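Local atomic coordinates of ribonucleoside-diphosphate reductase subunit beta (PDB entry 6ZJK), a protein that forms the R2 subunit of a ribonucleotide reductase, carrying the di-iron site that probably generates the radical needed to reduce ribonucleoside diphosphates. Residues E168-R173 against I280-Y285. Numbering follows the deposited sequence.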
loop_
_atom_site.group_PDB
_atom_site.type_symbol
_atom_site.label_atom_id
_atom_site.label_comp_id
_atom_site.label_asym_id
_atom_site.label_seq_id
_atom_site.Cartn_x
_atom_site.Cartn_y
_atom_site.Cartn_z
ATOM N N GLU A 168 -24.025 -19.354 -9.385
ATOM C CA GLU A 168 -23.377 -20.303 -8.531
ATOM C C GLU A 168 -21.968 -20.709 -8.925
ATOM O O GLU A 168 -21.212 -21.066 -8.095
ATOM C CB GLU A 168 -24.260 -21.529 -8.368
ATOM C CG GLU A 168 -24.937 -21.638 -7.027
ATOM C CD GLU A 168 -25.633 -22.972 -6.821
ATOM O OE1 GLU A 168 -25.898 -23.689 -7.799
ATOM O OE2 GLU A 168 -25.921 -23.312 -5.673
ATOM N N HIS A 169 -21.648 -20.658 -10.191
ATOM C CA HIS A 169 -20.345 -21.028 -10.642
ATOM C C HIS A 169 -19.389 -19.983 -10.159
ATOM O O HIS A 169 -18.339 -20.296 -9.706
ATOM C CB HIS A 169 -20.260 -21.025 -12.164
ATOM C CG HIS A 169 -20.756 -22.270 -12.812
ATOM N ND1 HIS A 169 -22.095 -22.528 -12.993
ATOM C CD2 HIS A 169 -20.095 -23.316 -13.359
ATOM C CE1 HIS A 169 -22.239 -23.688 -13.603
ATOM N NE2 HIS A 169 -21.040 -24.190 -13.828
ATOM N N LEU A 170 -19.773 -18.735 -10.299
ATOM C CA LEU A 170 -18.956 -17.629 -9.876
ATOM C C LEU A 170 -18.742 -17.662 -8.390
ATOM O O LEU A 170 -17.664 -17.486 -7.925
ATOM C CB LEU A 170 -19.503 -16.327 -10.357
ATOM C CG LEU A 170 -18.791 -15.072 -9.903
ATOM C CD1 LEU A 170 -17.310 -15.185 -10.094
ATOM C CD2 LEU A 170 -19.312 -13.848 -10.564
ATOM N N LEU A 171 -19.758 -17.968 -7.648
ATOM C CA LEU A 171 -19.605 -18.061 -6.237
ATOM C C LEU A 171 -18.649 -19.150 -5.808
ATOM O O LEU A 171 -17.840 -18.926 -4.981
ATOM C CB LEU A 171 -20.938 -18.288 -5.586
ATOM C CG LEU A 171 -21.186 -17.757 -4.199
ATOM C CD1 LEU A 171 -21.946 -18.734 -3.389
ATOM C CD2 LEU A 171 -19.927 -17.416 -3.482
ATOM N N GLU A 172 -18.737 -20.335 -6.357
ATOM C CA GLU A 172 -17.850 -21.393 -5.902
ATOM C C GLU A 172 -16.407 -21.099 -6.224
ATOM O O GLU A 172 -15.565 -21.418 -5.461
ATOM C CB GLU A 172 -18.263 -22.769 -6.396
ATOM C CG GLU A 172 -19.553 -23.319 -5.801
ATOM C CD GLU A 172 -19.470 -23.755 -4.347
ATOM O OE1 GLU A 172 -18.444 -24.338 -3.923
ATOM O OE2 GLU A 172 -20.452 -23.501 -3.612
ATOM N N ARG A 173 -16.140 -20.499 -7.361
ATOM C CA ARG A 173 -14.807 -20.115 -7.744
ATOM C C ARG A 173 -14.257 -19.212 -6.668
ATOM O O ARG A 173 -13.226 -19.491 -6.085
ATOM C CB ARG A 173 -14.833 -19.372 -9.049
ATOM C CG ARG A 173 -14.656 -20.214 -10.271
ATOM C CD ARG A 173 -13.913 -19.479 -11.371
ATOM N NE ARG A 173 -12.493 -19.762 -11.362
ATOM C CZ ARG A 173 -11.626 -19.263 -12.206
ATOM N NH1 ARG A 173 -10.386 -19.598 -12.099
ATOM N NH2 ARG A 173 -11.960 -18.460 -13.150
ATOM N N ILE A 280 -10.100 -22.619 -17.742
ATOM C CA ILE A 280 -10.626 -23.027 -19.046
ATOM C C ILE A 280 -12.135 -23.231 -18.966
ATOM O O ILE A 280 -12.904 -22.751 -19.814
ATOM C CB ILE A 280 -9.922 -24.307 -19.521
ATOM C CG1 ILE A 280 -8.453 -24.035 -19.849
ATOM C CG2 ILE A 280 -10.622 -24.875 -20.745
ATOM C CD1 ILE A 280 -7.670 -25.302 -20.237
ATOM N N GLN A 281 -12.571 -23.980 -17.955
ATOM C CA GLN A 281 -14.007 -24.212 -17.841
ATOM C C GLN A 281 -14.776 -22.918 -17.580
ATOM O O GLN A 281 -15.808 -22.667 -18.209
ATOM C CB GLN A 281 -14.230 -25.188 -16.700
ATOM C CG GLN A 281 -15.377 -26.111 -16.863
ATOM C CD GLN A 281 -15.552 -26.963 -15.630
ATOM O OE1 GLN A 281 -16.027 -28.112 -15.712
ATOM N NE2 GLN A 281 -15.125 -26.443 -14.495
ATOM N N TRP A 282 -14.215 -21.948 -16.844
ATOM C CA TRP A 282 -14.847 -20.648 -16.633
ATOM C C TRP A 282 -14.878 -19.846 -17.926
ATOM O O TRP A 282 -15.906 -19.250 -18.265
ATOM C CB TRP A 282 -14.088 -19.882 -15.538
ATOM C CG TRP A 282 -14.400 -18.400 -15.434
ATOM C CD1 TRP A 282 -13.628 -17.369 -15.885
ATOM C CD2 TRP A 282 -15.547 -17.791 -14.810
ATOM N NE1 TRP A 282 -14.221 -16.161 -15.592
ATOM C CE2 TRP A 282 -15.399 -16.393 -14.933
ATOM C CE3 TRP A 282 -16.682 -18.293 -14.166
ATOM C CZ2 TRP A 282 -16.350 -15.490 -14.441
ATOM C CZ3 TRP A 282 -17.634 -17.391 -13.677
ATOM C CH2 TRP A 282 -17.457 -16.007 -13.817
ATOM N N GLY A 283 -13.761 -19.835 -18.664
ATOM C CA GLY A 283 -13.705 -19.103 -19.920
ATOM C C GLY A 283 -14.706 -19.608 -20.944
ATOM O O GLY A 283 -15.350 -18.817 -21.636
ATOM N N GLN A 284 -14.909 -20.893 -20.945
ATOM C CA GLN A 284 -15.814 -21.493 -21.846
ATOM C C GLN A 284 -17.254 -21.192 -21.410
ATOM O O GLN A 284 -18.087 -20.947 -22.191
ATOM C CB GLN A 284 -15.526 -23.007 -21.911
ATOM C CG GLN A 284 -14.312 -23.387 -22.756
ATOM C CD GLN A 284 -13.868 -24.798 -22.591
ATOM O OE1 GLN A 284 -14.236 -25.456 -21.673
ATOM N NE2 GLN A 284 -13.074 -25.254 -23.489
ATOM N N TYR A 285 -17.475 -21.158 -20.126
ATOM C CA TYR A 285 -18.823 -20.985 -19.585
ATOM C C TYR A 285 -19.379 -19.589 -19.869
ATOM O O TYR A 285 -20.544 -19.448 -20.269
ATOM C CB TYR A 285 -18.805 -21.279 -18.082
ATOM C CG TYR A 285 -20.045 -20.816 -17.348
ATOM C CD1 TYR A 285 -21.279 -21.427 -17.570
ATOM C CD2 TYR A 285 -19.977 -19.779 -16.415
ATOM C CE1 TYR A 285 -22.419 -21.011 -16.900
ATOM C CE2 TYR A 285 -21.121 -19.355 -15.724
ATOM C CZ TYR A 285 -22.335 -19.974 -15.976
ATOM O OH TYR A 285 -23.473 -19.559 -15.305
#
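W282 reaches across from helix 262-287 to L170 and R173 of helix 168-186, in the all-helical, ferritin-like R2 fold; the two short segments run roughly antiparallel, their axes 11.7 Å apart at 155°. CG stands anti to the backbone N (chi1 166°), which carries the indole across to R173 and L170. W282 CB lies 3.5 Å from R173 NH2. At CG the same nitrogen comes in over one face of the indole, with R173 NH2 3.3 Å from W282 CG, and it remains close to CD1. Farther into the ring system the arginine's aliphatic part takes over, R173 CD lying 4.1 Å from W282 CE3. The far rim, CZ3 and CH2, ends against L170, whose CD1 is 3.8 Å from W282 CH2. The guanidinium is not laid flat on the indole, the two planes being 51° apart; NH2 also forms a salt bridge with E279, and the arginine makes a cation-pi contact with Y207. F102 of helix 90-118 meets the indole at a slant, and L170 and R173 also touch it, so a third helix joins the packing. One turn on from W282, Y285 stacks face to face on the exposed H169, with centroids 4.4 Å apart. Y285 OH is hydrogen-bonded to the carboxylate of D167. The bond anchors the hydroxyl end of the ring, where Y285 CZ lies 3.9 Å from H169 ND1.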